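Side-chain contact in calcium dodecin (Mycobacterium tuberculosis, PDB 3ONR), which binds calcium ions at three-subunit interfaces of a hollow, spherical homododecamer and may also sequester small ligands: residues Ser14-Ser17 against Trp18-Ala22. The protein carries 2 engineered substitutions. Residues are numbered along the deposited sequence; the frame is centred on the assembly and turned at random.
Sequences SPTS and WEQAA. With CA (calcium ion), chain M.
Ser17 is the N-cap of helix 18-32: its OG accepts from Gln20 N at 2.9 Å, while its carbonyl O takes Ala21 N in the first full helical turn at 3.0 Å. The hydroxyl reaches that amide because OG lies between the backbone N and the carbonyl carbon (chi1 61°). This cap opens the one helix of the dodecin fold, which packs against a three-stranded antiparallel sheet.

The side chain to follow is Glu19. Its CB sits beside the capping hydroxyl, 3.7 Å from Ser17 OG. CG continues anti to the carbonyl carbon, and a bend at chi2 (86°) turns the carboxylate back past the cap, where OE1 comes to 3.6 Å from Ser17 CB. Both oxygens then hold the calcium ion in a bidentate grip, OE1 at 2.4 Å and OE2 at 2.6 Å, and two waters join the same shell. Glu19 residues of two neighbouring subunits bind this ion too, so the site is shared among three chains. OE2 also accepts from Trp18 N of one of these neighbours, a second-shell bond that should help fix the carboxylate's rotation; Trp18 N here donates in turn to Glu19 OE2 of the other neighbour.

The Trp18 ring lies against strands 38-48 and 54-65 of its own chain, NE1 hydrogen-bonded to Asp45 O and the ring edge-to-face with Tyr56; Trp18 also packs on Val41 of a neighbouring subunit. On the loop side, Ser14 forms an ST turn, OG accepting from Thr16 N, although the hydroxyl's position is less certain. Gln20, extended beyond CG, crosses Thr16 at about a right angle, its amide beside Thr16 OG1; any bond there is weak and uncertain. Deeper in, Ala21 CB lies 3.7 Å from Ser14 CB, methyl against methylene.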
loop_
_atom_site.group_PDB
_atom_site.type_symbol
_atom_site.label_atom_id
_atom_site.label_comp_id
_atom_site.label_asym_id
_atom_site.label_seq_id
_atom_site.Cartn_x
_atom_site.Cartn_y
_atom_site.Cartn_z
ATOM N N SER A 14 19.220 -18.824 -2.301
ATOM C CA SER A 14 19.431 -20.225 -1.832
ATOM C C SER A 14 18.754 -21.166 -2.767
ATOM O O SER A 14 17.625 -20.922 -3.140
ATOM C CB SER A 14 18.710 -20.447 -0.503
ATOM O OG SER A 14 18.975 -21.748 0.039
ATOM N N PRO A 15 19.384 -22.305 -3.057
ATOM C CA PRO A 15 18.674 -23.301 -3.845
ATOM C C PRO A 15 17.659 -24.058 -2.954
ATOM O O PRO A 15 16.829 -24.820 -3.445
ATOM C CB PRO A 15 19.806 -24.232 -4.327
ATOM C CG PRO A 15 20.964 -24.009 -3.296
ATOM C CD PRO A 15 20.777 -22.671 -2.715
ATOM N N THR A 16 17.734 -23.850 -1.648
ATOM C CA THR A 16 17.020 -24.690 -0.703
ATOM C C THR A 16 15.676 -24.122 -0.237
ATOM O O THR A 16 14.607 -24.738 -0.431
ATOM C CB THR A 16 17.918 -24.920 0.511
ATOM O OG1 THR A 16 19.176 -25.446 0.058
ATOM C CG2 THR A 16 17.300 -25.918 1.527
ATOM N N SER A 17 15.726 -22.959 0.401
ATOM C CA SER A 17 14.587 -22.389 1.081
ATOM C C SER A 17 14.726 -20.899 1.223
ATOM O O SER A 17 15.856 -20.366 1.224
ATOM C CB SER A 17 14.395 -22.957 2.501
ATOM O OG SER A 17 15.517 -22.688 3.352
ATOM N N TRP A 18 13.609 -20.215 1.437
ATOM C CA TRP A 18 13.682 -18.760 1.761
ATOM C C TRP A 18 14.345 -18.594 3.149
ATOM O O TRP A 18 15.048 -17.592 3.396
ATOM C CB TRP A 18 12.280 -18.132 1.738
ATOM C CG TRP A 18 11.852 -17.840 0.312
ATOM C CD1 TRP A 18 12.492 -17.022 -0.581
ATOM C CD2 TRP A 18 10.710 -18.338 -0.349
ATOM N NE1 TRP A 18 11.816 -16.985 -1.784
ATOM C CE2 TRP A 18 10.724 -17.809 -1.670
ATOM C CE3 TRP A 18 9.680 -19.248 0.017
ATOM C CZ2 TRP A 18 9.770 -18.139 -2.624
ATOM C CZ3 TRP A 18 8.700 -19.559 -0.973
ATOM C CH2 TRP A 18 8.748 -18.953 -2.245
ATOM N N GLU A 19 14.100 -19.537 4.081
ATOM C CA GLU A 19 14.813 -19.461 5.435
ATOM C C GLU A 19 16.325 -19.478 5.286
ATOM O O GLU A 19 17.046 -18.720 5.969
ATOM C CB GLU A 19 14.417 -20.675 6.292
ATOM C CG GLU A 19 12.995 -20.511 6.939
ATOM C CD GLU A 19 11.866 -20.965 6.003
ATOM O OE1 GLU A 19 12.168 -21.355 4.853
ATOM O OE2 GLU A 19 10.684 -21.018 6.464
ATOM N N GLN A 20 16.826 -20.369 4.415
ATOM C CA GLN A 20 18.271 -20.481 4.184
ATOM C C GLN A 20 18.834 -19.218 3.470
ATOM O O GLN A 20 19.899 -18.707 3.814
ATOM C CB GLN A 20 18.599 -21.707 3.334
ATOM C CG GLN A 20 20.175 -21.865 3.250
ATOM C CD GLN A 20 20.542 -22.898 2.257
ATOM O OE1 GLN A 20 20.811 -22.595 1.083
ATOM N NE2 GLN A 20 20.569 -24.143 2.706
ATOM N N ALA A 21 18.116 -18.752 2.465
ATOM C CA ALA A 21 18.462 -17.500 1.774
ATOM C C ALA A 21 18.524 -16.370 2.819
ATOM O O ALA A 21 19.527 -15.610 2.886
ATOM C CB ALA A 21 17.428 -17.203 0.688
ATOM N N ALA A 22 17.516 -16.332 3.693
ATOM C CA ALA A 22 17.486 -15.281 4.744
ATOM C C ALA A 22 18.642 -15.419 5.737
ATOM O O ALA A 22 19.243 -14.396 6.106
ATOM C CB ALA A 22 16.137 -15.311 5.510
HETATM CA CA CA M . 9.988 -22.193 4.211
HETATM O O HOH W 1 10.984 -24.284 4.741
HETATM O O HOH W 2 9.167 -20.058 3.749
#